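Local coordinates for protein receptor-type adenylate cyclase GRESAG 4.3 (Trypanosoma brucei, PDB 1FX4) that catalyses the magnesium-dependent conversion of ATP to 3',5'-cyclic AMP and diphosphate, the chain here being the class III cyclase catalytic domain, probably cytoplasmic, of a receptor-type membrane protein, at residues L15-I20 against N162-T167; P35-T40 against N130-R135; I49-C54 against A78-L83; D144-E149 against D155-T160. All coordinates share one frame; numbering follows the deposited sequence.

Contact 1: L15-I20 against N162-T167; sequences LIFTDI and NMAART. With MG (magnesium ion), chain B.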
# COMPACT_ATOMS: atom_id res chain seq x y z
N LEU A 15 -11.51 11.80 -7.88
CA LEU A 15 -10.48 10.85 -7.54
C LEU A 15 -10.71 9.55 -8.28
O LEU A 15 -11.85 9.12 -8.46
CB LEU A 15 -10.49 10.59 -6.04
CG LEU A 15 -10.09 11.80 -5.19
CD1 LEU A 15 -10.26 11.43 -3.73
CD2 LEU A 15 -8.65 12.20 -5.49
N ILE A 16 -9.62 8.95 -8.73
CA ILE A 16 -9.65 7.67 -9.42
C ILE A 16 -8.76 6.72 -8.65
O ILE A 16 -7.61 7.06 -8.34
CB ILE A 16 -9.04 7.75 -10.83
CG1 ILE A 16 -9.73 8.82 -11.68
CG2 ILE A 16 -9.13 6.37 -11.51
CD1 ILE A 16 -8.98 9.11 -12.98
N PHE A 17 -9.30 5.57 -8.27
CA PHE A 17 -8.49 4.55 -7.62
C PHE A 17 -8.43 3.36 -8.56
O PHE A 17 -9.43 3.01 -9.18
CB PHE A 17 -9.07 4.12 -6.26
CG PHE A 17 -8.66 5.01 -5.12
CD1 PHE A 17 -9.40 6.14 -4.82
CD2 PHE A 17 -7.55 4.70 -4.34
CE1 PHE A 17 -9.03 6.96 -3.75
CE2 PHE A 17 -7.18 5.53 -3.27
CZ PHE A 17 -7.93 6.65 -2.98
N THR A 18 -7.26 2.75 -8.70
CA THR A 18 -7.11 1.58 -9.55
C THR A 18 -6.38 0.50 -8.81
O THR A 18 -5.66 0.78 -7.86
CB THR A 18 -6.26 1.87 -10.80
OG1 THR A 18 -4.88 1.99 -10.44
CG2 THR A 18 -6.72 3.16 -11.50
N ASP A 19 -6.58 -0.74 -9.25
CA ASP A 19 -5.83 -1.83 -8.68
C ASP A 19 -5.85 -2.97 -9.68
O ASP A 19 -6.78 -3.06 -10.49
CB ASP A 19 -6.40 -2.29 -7.34
CG ASP A 19 -5.32 -2.88 -6.44
OD1 ASP A 19 -4.21 -3.14 -6.92
OD2 ASP A 19 -5.58 -3.07 -5.23
N ILE A 20 -4.82 -3.79 -9.65
CA ILE A 20 -4.75 -4.92 -10.56
C ILE A 20 -5.51 -6.07 -9.92
O ILE A 20 -5.21 -6.47 -8.78
CB ILE A 20 -3.30 -5.35 -10.82
CG1 ILE A 20 -2.54 -4.23 -11.53
CG2 ILE A 20 -3.29 -6.61 -11.69
CD1 ILE A 20 -1.10 -4.61 -11.83
N ASN A 162 -12.28 8.30 0.64
CA ASN A 162 -12.71 6.98 1.10
C ASN A 162 -13.81 6.42 0.20
O ASN A 162 -13.88 5.21 -0.03
CB ASN A 162 -13.18 7.04 2.56
CG ASN A 162 -12.16 7.71 3.48
OD1 ASN A 162 -10.95 7.63 3.25
ND2 ASN A 162 -12.65 8.40 4.51
N MET A 163 -14.66 7.30 -0.31
CA MET A 163 -15.75 6.90 -1.20
C MET A 163 -15.17 6.39 -2.52
O MET A 163 -15.62 5.39 -3.06
CB MET A 163 -16.68 8.08 -1.46
CG MET A 163 -17.80 7.78 -2.41
SD MET A 163 -18.90 6.55 -1.71
CE MET A 163 -19.67 7.53 -0.40
N ALA A 164 -14.18 7.11 -3.04
CA ALA A 164 -13.53 6.72 -4.30
C ALA A 164 -12.86 5.36 -4.12
O ALA A 164 -12.95 4.49 -4.99
CB ALA A 164 -12.51 7.75 -4.71
N ALA A 165 -12.20 5.18 -2.98
CA ALA A 165 -11.49 3.94 -2.68
C ALA A 165 -12.44 2.76 -2.56
O ALA A 165 -12.18 1.69 -3.10
CB ALA A 165 -10.68 4.11 -1.40
N ARG A 166 -13.55 2.95 -1.86
CA ARG A 166 -14.49 1.85 -1.71
C ARG A 166 -15.23 1.53 -3.01
O ARG A 166 -15.60 0.39 -3.25
CB ARG A 166 -15.44 2.10 -0.53
CG ARG A 166 -14.67 1.94 0.78
CD ARG A 166 -15.45 2.40 1.98
NE ARG A 166 -15.95 3.77 1.80
CZ ARG A 166 -16.02 4.67 2.78
NH1 ARG A 166 -15.63 4.36 4.01
NH2 ARG A 166 -16.52 5.87 2.53
N THR A 167 -15.33 2.52 -3.90
CA THR A 167 -15.98 2.31 -5.19
C THR A 167 -15.06 1.40 -6.02
O THR A 167 -15.51 0.44 -6.64
CB THR A 167 -16.22 3.65 -5.90
OG1 THR A 167 -17.20 4.39 -5.17
CG2 THR A 167 -16.73 3.43 -7.33
MG MG B . -2.96 -4.22 -5.33
O HOH W 1 -4.51 -4.86 -3.54
O HOH W 2 -4.41 -5.86 -6.44
O HOH W 3 -2.47 -2.33 -3.78
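Phe-17 and Leu-15 meet Ala-164 and Ala-165 where strand 13-20 of the central sheet packs on helix 159-170 in the class III cyclase catalytic domain. Strand and helix run roughly the same way, their short axes 34° apart and 7.5 Å from each other at closest approach. Leu-15 and Phe-17 turn toward the helix, while the side chain of Ile-16 between them points away.

Ala-164 and Phe-17 bury the most surface here. The Ala-164 methyl points toward the strand. It sits at the edge of the Phe-17 ring, with Ala-164 CB 3.5 Å from Phe-17 CD1. The same methyl also meets the strand two residues earlier: Ala-164 CB lies 3.7 Å from Leu-15 CB. Ala-165 takes a face of the ring. Ala-165 CB stands almost directly above the middle of the Phe-17 ring in a CH-pi contact, 4.0 Å from the centroid and 7° off the normal. Two neighbouring alanines thus hold one ring from its edge and from a face. Such small residues let the helix come close to the strand. Ser-161 and Glu-168 of the same helix also touch the ring.

At its far end the strand carries metal. Asp-19 turns CG anti to its backbone N (chi1 -151°), and its carboxylate reaches the magnesium ion that Asp-62 also binds. Water 1 coordinates the ion and donates to Asp-19 OD2 at 2.7 Å. Asp-19 OD1 binds the magnesium directly at 2.3 Å.

Contact 2: P35-T40 against N130-R135; sequences PDAVAT and NGLRVR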
# COMPACT_ATOMS: atom_id res chain seq x y z
N PRO A 35 6.94 -8.85 -12.80
CA PRO A 35 7.72 -7.61 -12.68
C PRO A 35 7.60 -6.74 -13.92
O PRO A 35 7.37 -5.53 -13.82
CB PRO A 35 9.15 -8.12 -12.49
CG PRO A 35 8.93 -9.40 -11.73
CD PRO A 35 7.76 -10.02 -12.47
N ASP A 36 7.72 -7.37 -15.09
CA ASP A 36 7.62 -6.65 -16.36
C ASP A 36 6.21 -6.17 -16.67
O ASP A 36 6.01 -5.06 -17.15
CB ASP A 36 8.09 -7.55 -17.51
CG ASP A 36 9.57 -7.85 -17.45
OD1 ASP A 36 10.33 -7.10 -16.80
OD2 ASP A 36 9.98 -8.86 -18.08
N ALA A 37 5.23 -7.03 -16.42
CA ALA A 37 3.83 -6.69 -16.69
C ALA A 37 3.40 -5.51 -15.83
O ALA A 37 2.77 -4.59 -16.32
CB ALA A 37 2.93 -7.90 -16.45
N VAL A 38 3.78 -5.52 -14.55
CA VAL A 38 3.43 -4.43 -13.66
C VAL A 38 4.17 -3.15 -14.03
O VAL A 38 3.63 -2.07 -13.92
CB VAL A 38 3.66 -4.78 -12.18
CG1 VAL A 38 3.42 -3.55 -11.31
CG2 VAL A 38 2.73 -5.90 -11.76
N ALA A 39 5.42 -3.30 -14.47
CA ALA A 39 6.20 -2.14 -14.87
C ALA A 39 5.52 -1.51 -16.09
O ALA A 39 5.44 -0.29 -16.20
CB ALA A 39 7.64 -2.55 -15.22
N THR A 40 5.01 -2.35 -16.99
CA THR A 40 4.31 -1.87 -18.19
C THR A 40 3.04 -1.16 -17.74
O THR A 40 2.72 -0.06 -18.21
CB THR A 40 3.99 -3.06 -19.12
OG1 THR A 40 5.21 -3.65 -19.57
CG2 THR A 40 3.18 -2.61 -20.33
N ASN A 130 -7.45 -9.12 -22.48
CA ASN A 130 -6.06 -9.35 -22.82
C ASN A 130 -5.14 -8.68 -21.80
O ASN A 130 -5.16 -7.46 -21.64
CB ASN A 130 -5.76 -8.77 -24.21
CG ASN A 130 -4.29 -8.86 -24.58
OD1 ASN A 130 -3.64 -9.88 -24.34
ND2 ASN A 130 -3.76 -7.79 -25.14
N GLY A 131 -4.35 -9.49 -21.10
CA GLY A 131 -3.40 -8.96 -20.13
C GLY A 131 -3.93 -8.64 -18.75
O GLY A 131 -4.95 -9.18 -18.33
N LEU A 132 -3.22 -7.78 -18.03
CA LEU A 132 -3.62 -7.39 -16.68
C LEU A 132 -4.99 -6.73 -16.65
O LEU A 132 -5.32 -5.90 -17.50
CB LEU A 132 -2.58 -6.44 -16.07
CG LEU A 132 -1.21 -7.04 -15.76
CD1 LEU A 132 -0.26 -5.95 -15.24
CD2 LEU A 132 -1.38 -8.17 -14.73
N ARG A 133 -5.81 -7.14 -15.68
CA ARG A 133 -7.15 -6.57 -15.54
C ARG A 133 -7.15 -5.56 -14.40
O ARG A 133 -6.90 -5.91 -13.23
CB ARG A 133 -8.20 -7.65 -15.29
CG ARG A 133 -8.34 -8.62 -16.44
CD ARG A 133 -9.41 -9.64 -16.12
NE ARG A 133 -9.43 -10.73 -17.08
CZ ARG A 133 -10.36 -11.68 -17.10
NH1 ARG A 133 -11.35 -11.67 -16.21
NH2 ARG A 133 -10.28 -12.67 -17.99
N VAL A 134 -7.46 -4.31 -14.73
CA VAL A 134 -7.46 -3.23 -13.77
C VAL A 134 -8.87 -2.82 -13.37
O VAL A 134 -9.72 -2.61 -14.22
CB VAL A 134 -6.70 -1.99 -14.35
CG1 VAL A 134 -6.62 -0.86 -13.33
CG2 VAL A 134 -5.29 -2.40 -14.76
N ARG A 135 -9.14 -2.77 -12.07
CA ARG A 135 -10.44 -2.33 -11.59
C ARG A 135 -10.28 -0.85 -11.33
O ARG A 135 -9.22 -0.40 -10.88
CB ARG A 135 -10.86 -3.07 -10.32
CG ARG A 135 -10.04 -2.77 -9.11
CD ARG A 135 -10.65 -3.46 -7.87
NE ARG A 135 -10.41 -4.88 -7.88
CZ ARG A 135 -9.59 -5.51 -7.04
NH1 ARG A 135 -8.92 -4.83 -6.11
NH2 ARG A 135 -9.44 -6.81 -7.14
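Helix 34-51 lies over the central sheet of the cyclase domain, and this contact joins it to the loop that leads into strand 134-141. One side chain of the loop does the work. Leu-132 points at the helix and lays its CD1 methyl against the backbone and side chain of Ala-37. Leu-132 CD1 is 3.5 Å from Ala-37 O and 3.9 Å from Ala-37 CB. Leu-132 CD1 also comes within 4.1 Å of Val-38 N, so it rests on the turn of the helix between the two residues. Leu-132 holds CG opposite its own carbonyl carbon (chi1 -68°) and then runs on extended, which brings this branch to the helix. The contact is apolar and buried.

A turn further on, Thr-40 OG1 donates to Asp-36 O at 2.9 Å, within the helix.

Val-38 packs on Ile-20 of strand 13-20, close to the magnesium-binding Asp-62. Leu-132 also touches Ile-20, Leu-26 of helix 23-29, and Met-34 and His-41 of helix 34-51. It therefore fills the junction between two helices and the end of the strand that bears the metal ligand Asp-19.

Contact 3: I49-C54 against A78-L83; sequences ITRYEC and AQELQL
Arg-51 and Tyr-52, at the end of helix 34-51, reach across to Glu-80 on helix 71-87. The direct contacts are van der Waals. Arg-51 NH2 lies 3.6 Å from Glu-80 CG, and Tyr-52 OH lies 4.0 Å from Glu-80 CB. Both side chains therefore meet the aliphatic part of the glutamate. Tyr-52 crosses it at about a right angle. CG of Arg-51 lies over one face of the tyrosine ring, toward its rim.

The charges interact more loosely. Arg-51 NH2 stays 4.0 Å from Glu-80 OE1, beyond a salt bridge, with guanidinium and carboxylate planes 33° apart. Attraction across this gap is probably modest at the protein surface.

A water bridges the two sides, weakly at the arginine. Water 4 donates to Glu-80 OE1 at 2.7 Å and accepts a weak bond from Arg-51 NH2. The same NH2 of Arg-51 makes another weak bond to Tyr-52 OH, 3.2 Å away.

Backbone hydrogen bonds end the helix that carries Arg-51. Cys-54 N hydrogen-bonds to Ile-49 O at 2.9 Å and Glu-53 N to Thr-50 O. Glu-53, with positive phi, is the C-prime residue of a Schellman motif, here closing helix 34-51 just before edge strand 55-60.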
# COMPACT_ATOMS: atom_id res chain seq x y z
N ILE A 49 -2.07 9.58 -17.23
CA ILE A 49 -2.13 10.64 -16.23
C ILE A 49 -1.62 11.94 -16.89
O ILE A 49 -2.26 12.99 -16.79
CB ILE A 49 -1.26 10.30 -15.00
CG1 ILE A 49 -1.94 9.20 -14.17
CG2 ILE A 49 -1.07 11.54 -14.12
CD1 ILE A 49 -1.14 8.76 -12.95
N THR A 50 -0.51 11.85 -17.60
CA THR A 50 0.06 13.02 -18.27
C THR A 50 -0.85 13.50 -19.39
O THR A 50 -1.18 14.68 -19.48
CB THR A 50 1.48 12.71 -18.82
OG1 THR A 50 2.34 12.37 -17.73
CG2 THR A 50 2.06 13.92 -19.53
N ARG A 51 -1.32 12.57 -20.21
CA ARG A 51 -2.20 12.91 -21.33
C ARG A 51 -3.49 13.62 -20.92
O ARG A 51 -3.93 14.57 -21.59
CB ARG A 51 -2.52 11.65 -22.13
CG ARG A 51 -3.53 11.81 -23.22
CD ARG A 51 -3.31 10.74 -24.27
NE ARG A 51 -4.56 10.30 -24.88
CZ ARG A 51 -4.72 9.13 -25.49
NH1 ARG A 51 -3.70 8.27 -25.58
NH2 ARG A 51 -5.91 8.79 -25.98
N TYR A 52 -4.07 13.20 -19.80
CA TYR A 52 -5.31 13.80 -19.34
C TYR A 52 -5.15 14.85 -18.25
O TYR A 52 -6.13 15.27 -17.62
CB TYR A 52 -6.31 12.71 -18.97
CG TYR A 52 -6.77 11.96 -20.19
CD1 TYR A 52 -6.28 10.68 -20.48
CD2 TYR A 52 -7.65 12.56 -21.10
CE1 TYR A 52 -6.66 10.02 -21.66
CE2 TYR A 52 -8.02 11.91 -22.28
CZ TYR A 52 -7.52 10.64 -22.55
OH TYR A 52 -7.89 10.00 -23.71
N GLU A 53 -3.91 15.31 -18.09
CA GLU A 53 -3.54 16.33 -17.11
C GLU A 53 -4.01 16.06 -15.71
O GLU A 53 -4.39 16.98 -14.97
CB GLU A 53 -3.99 17.70 -17.58
CG GLU A 53 -3.29 18.13 -18.84
CD GLU A 53 -3.84 19.43 -19.36
OE1 GLU A 53 -3.43 20.50 -18.84
OE2 GLU A 53 -4.70 19.38 -20.27
N CYS A 54 -4.00 14.79 -15.34
CA CYS A 54 -4.39 14.41 -14.01
C CYS A 54 -3.16 14.46 -13.12
O CYS A 54 -2.07 14.82 -13.57
CB CYS A 54 -5.03 13.02 -14.03
SG CYS A 54 -6.64 13.02 -14.85
N ALA A 78 -9.90 6.81 -17.45
CA ALA A 78 -10.34 5.46 -17.08
C ALA A 78 -10.74 4.64 -18.31
O ALA A 78 -10.43 3.45 -18.41
CB ALA A 78 -11.49 5.53 -16.10
N GLN A 79 -11.43 5.27 -19.25
CA GLN A 79 -11.85 4.58 -20.46
C GLN A 79 -10.64 4.21 -21.30
O GLN A 79 -10.54 3.09 -21.78
CB GLN A 79 -12.81 5.46 -21.26
CG GLN A 79 -13.18 4.86 -22.60
CD GLN A 79 -14.45 5.46 -23.14
OE1 GLN A 79 -14.45 6.11 -24.18
NE2 GLN A 79 -15.55 5.26 -22.42
N GLU A 80 -9.71 5.15 -21.45
CA GLU A 80 -8.53 4.88 -22.25
C GLU A 80 -7.65 3.85 -21.55
O GLU A 80 -6.97 3.06 -22.21
CB GLU A 80 -7.75 6.16 -22.52
CG GLU A 80 -6.90 6.08 -23.77
CD GLU A 80 -7.72 5.70 -25.01
OE1 GLU A 80 -7.19 4.96 -25.87
OE2 GLU A 80 -8.90 6.14 -25.12
N LEU A 81 -7.69 3.83 -20.23
CA LEU A 81 -6.91 2.85 -19.49
C LEU A 81 -7.36 1.45 -19.93
O LEU A 81 -6.55 0.64 -20.35
CB LEU A 81 -7.08 3.04 -17.98
CG LEU A 81 -6.20 2.19 -17.05
CD1 LEU A 81 -6.21 2.81 -15.66
CD2 LEU A 81 -6.68 0.75 -16.98
N GLN A 82 -8.66 1.16 -19.84
CA GLN A 82 -9.16 -0.16 -20.22
C GLN A 82 -8.82 -0.53 -21.67
O GLN A 82 -8.37 -1.67 -21.95
CB GLN A 82 -10.66 -0.25 -19.99
CG GLN A 82 -11.06 -0.04 -18.53
CD GLN A 82 -10.51 -1.13 -17.63
OE1 GLN A 82 -10.11 -2.19 -18.11
NE2 GLN A 82 -10.48 -0.87 -16.32
N LEU A 83 -8.98 0.44 -22.57
CA LEU A 83 -8.68 0.21 -23.98
C LEU A 83 -7.19 -0.02 -24.25
O LEU A 83 -6.83 -0.91 -25.02
CB LEU A 83 -9.22 1.37 -24.82
CG LEU A 83 -10.75 1.42 -24.88
CD1 LEU A 83 -11.22 2.76 -25.40
CD2 LEU A 83 -11.28 0.26 -25.75
O HOH W 4 -6.20 6.17 -28.10

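Contact 4: D144-E149 against D155-T160; sequences DIRYDE and DYYGRT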
# COMPACT_ATOMS: atom_id res chain seq x y z
N ASP A 144 -10.52 17.17 1.70
CA ASP A 144 -9.63 17.87 2.62
C ASP A 144 -8.30 17.67 1.91
O ASP A 144 -7.82 16.54 1.76
CB ASP A 144 -9.60 17.23 4.00
CG ASP A 144 -10.83 17.59 4.84
OD1 ASP A 144 -11.57 18.51 4.45
OD2 ASP A 144 -11.04 16.95 5.89
N ILE A 145 -7.77 18.76 1.37
CA ILE A 145 -6.52 18.74 0.63
C ILE A 145 -5.33 18.99 1.55
O ILE A 145 -5.33 19.95 2.32
CB ILE A 145 -6.56 19.80 -0.49
CG1 ILE A 145 -7.81 19.59 -1.35
CG2 ILE A 145 -5.28 19.74 -1.33
CD1 ILE A 145 -8.01 20.65 -2.41
N ARG A 146 -4.32 18.13 1.46
CA ARG A 146 -3.12 18.28 2.27
C ARG A 146 -1.88 18.43 1.42
O ARG A 146 -1.68 17.69 0.45
CB ARG A 146 -2.94 17.09 3.20
CG ARG A 146 -3.96 17.04 4.30
CD ARG A 146 -3.59 15.99 5.33
NE ARG A 146 -4.76 15.65 6.13
CZ ARG A 146 -4.91 14.50 6.77
NH1 ARG A 146 -3.96 13.58 6.72
NH2 ARG A 146 -6.04 14.26 7.43
N TYR A 147 -1.07 19.41 1.77
CA TYR A 147 0.16 19.68 1.07
C TYR A 147 1.32 19.16 1.89
O TYR A 147 1.30 19.22 3.12
CB TYR A 147 0.33 21.18 0.82
CG TYR A 147 1.66 21.56 0.19
CD1 TYR A 147 2.59 22.33 0.90
CD2 TYR A 147 1.97 21.17 -1.11
CE1 TYR A 147 3.81 22.69 0.32
CE2 TYR A 147 3.19 21.52 -1.69
CZ TYR A 147 4.10 22.28 -0.97
OH TYR A 147 5.29 22.65 -1.55
N ASP A 148 2.30 18.58 1.20
CA ASP A 148 3.48 18.07 1.87
C ASP A 148 4.62 18.99 1.47
O ASP A 148 4.87 19.20 0.28
CB ASP A 148 3.78 16.63 1.46
CG ASP A 148 4.79 15.97 2.37
OD1 ASP A 148 5.08 16.51 3.46
OD2 ASP A 148 5.29 14.88 2.01
N GLU A 149 5.25 19.60 2.46
CA GLU A 149 6.34 20.53 2.24
C GLU A 149 7.60 19.81 1.75
O GLU A 149 8.31 20.31 0.87
CB GLU A 149 6.63 21.30 3.54
CG GLU A 149 7.54 22.52 3.39
CD GLU A 149 7.62 23.35 4.67
OE1 GLU A 149 7.22 22.84 5.75
OE2 GLU A 149 8.09 24.51 4.61
N ASP A 155 -2.09 15.57 -1.21
CA ASP A 155 -2.84 14.36 -0.89
C ASP A 155 -4.28 14.78 -0.59
O ASP A 155 -4.57 15.96 -0.35
CB ASP A 155 -2.25 13.60 0.28
CG ASP A 155 -2.60 12.10 0.26
OD1 ASP A 155 -1.88 11.33 0.92
OD2 ASP A 155 -3.57 11.68 -0.43
N TYR A 156 -5.18 13.80 -0.64
CA TYR A 156 -6.59 14.05 -0.45
C TYR A 156 -7.17 13.06 0.55
O TYR A 156 -7.11 11.85 0.35
CB TYR A 156 -7.30 13.95 -1.80
CG TYR A 156 -6.62 14.84 -2.83
CD1 TYR A 156 -5.51 14.41 -3.53
CD2 TYR A 156 -7.04 16.16 -3.01
CE1 TYR A 156 -4.80 15.26 -4.38
CE2 TYR A 156 -6.34 17.02 -3.85
CZ TYR A 156 -5.22 16.56 -4.53
OH TYR A 156 -4.49 17.42 -5.32
N TYR A 157 -7.73 13.60 1.62
CA TYR A 157 -8.32 12.80 2.69
C TYR A 157 -9.78 13.16 2.90
O TYR A 157 -10.27 14.15 2.34
CB TYR A 157 -7.55 13.04 4.00
CG TYR A 157 -6.15 12.51 3.97
CD1 TYR A 157 -5.08 13.30 3.51
CD2 TYR A 157 -5.87 11.22 4.40
CE1 TYR A 157 -3.78 12.80 3.47
CE2 TYR A 157 -4.57 10.70 4.36
CZ TYR A 157 -3.54 11.50 3.89
OH TYR A 157 -2.26 10.99 3.85
N GLY A 158 -10.46 12.38 3.72
CA GLY A 158 -11.87 12.65 3.98
C GLY A 158 -12.77 11.62 3.34
O GLY A 158 -12.30 10.71 2.65
N ARG A 159 -14.07 11.77 3.57
CA ARG A 159 -15.05 10.84 3.03
C ARG A 159 -15.00 10.70 1.51
O ARG A 159 -15.25 9.63 0.98
CB ARG A 159 -16.47 11.21 3.50
CG ARG A 159 -16.67 11.11 5.02
CD ARG A 159 -18.14 11.22 5.44
NE ARG A 159 -18.81 12.38 4.86
CZ ARG A 159 -18.60 13.64 5.23
NH1 ARG A 159 -17.72 13.93 6.19
NH2 ARG A 159 -19.22 14.63 4.60
N THR A 160 -14.63 11.77 0.81
CA THR A 160 -14.56 11.76 -0.65
C THR A 160 -13.51 10.77 -1.14
O THR A 160 -13.76 9.97 -2.04
CB THR A 160 -14.24 13.16 -1.22
OG1 THR A 160 -15.38 14.00 -1.02
CG2 THR A 160 -13.94 13.09 -2.72
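Arg-146 lies flat on Tyr-157 across the beta hairpin of strands 144-147 and 154-157, a two-stranded antiparallel ribbon beside the main cyclase sheet. The guanidinium and ring planes are 16° apart and their centres 3.8 Å. This is a cation-pi stack. NH1 sits over the middle of the ring, with Arg-146 NH1 3.3 Å from Tyr-157 CE1. The arginine reaches there by an extended chain from CG to NE, crossing the tyrosine side chain at about a right angle. Ile-145 and Tyr-156 use the other face of the ribbon. They lie side by side, with Ile-145 CG2 3.9 Å from Tyr-156 CE2.

Next come the strand bonds. Asp-144 with Tyr-157 and Arg-146 with Asp-155 are hydrogen-bonded pairs, each joined by two bonds. Ile-145 with Tyr-156 is the non-hydrogen-bonded pair between them. Arg-146 N reaches Asp-155 O at 2.8 Å in a nearly straight bond of 178°.

Further out, the ribbon is tied to the domain. Asp-155 makes a salt bridge to Lys-58 of strand 55-60, and Tyr-156 OH hydrogen-bonds to Pro-6 O. Tyr-157 packs on Arg-127 of the second subunit. Gly-158 then leaves the strand at positive phi and takes the N-cap position of helix 159-170. Within Asp-155 the carboxylate turns to its own chain, where Asp-155 OD2 accepts the N-H of Tyr-156, with N at 2.7 Å.

Contact 2 is buried and contact 1 partly so, while contacts 3 and 4 are at the surface. The first two are apolar across the segments. Contact 3 mixes loose charge pairing with water, and contact 4 adds backbone ladder bonds and a cation-pi stack. Contacts 1 and 2 share the central sheet through neighbouring strands 13-20 and 134-141, where Asp-19 O probably bonds Arg-135 N at 2.9 Å. Contacts 2 and 3 both use helix 34-51, near its opposite ends. Contacts 1 and 4 both use helix 159-170 and touch the second subunit. Contacts 2, 3 and 4 are all nested within the chain loop closed by contact 1.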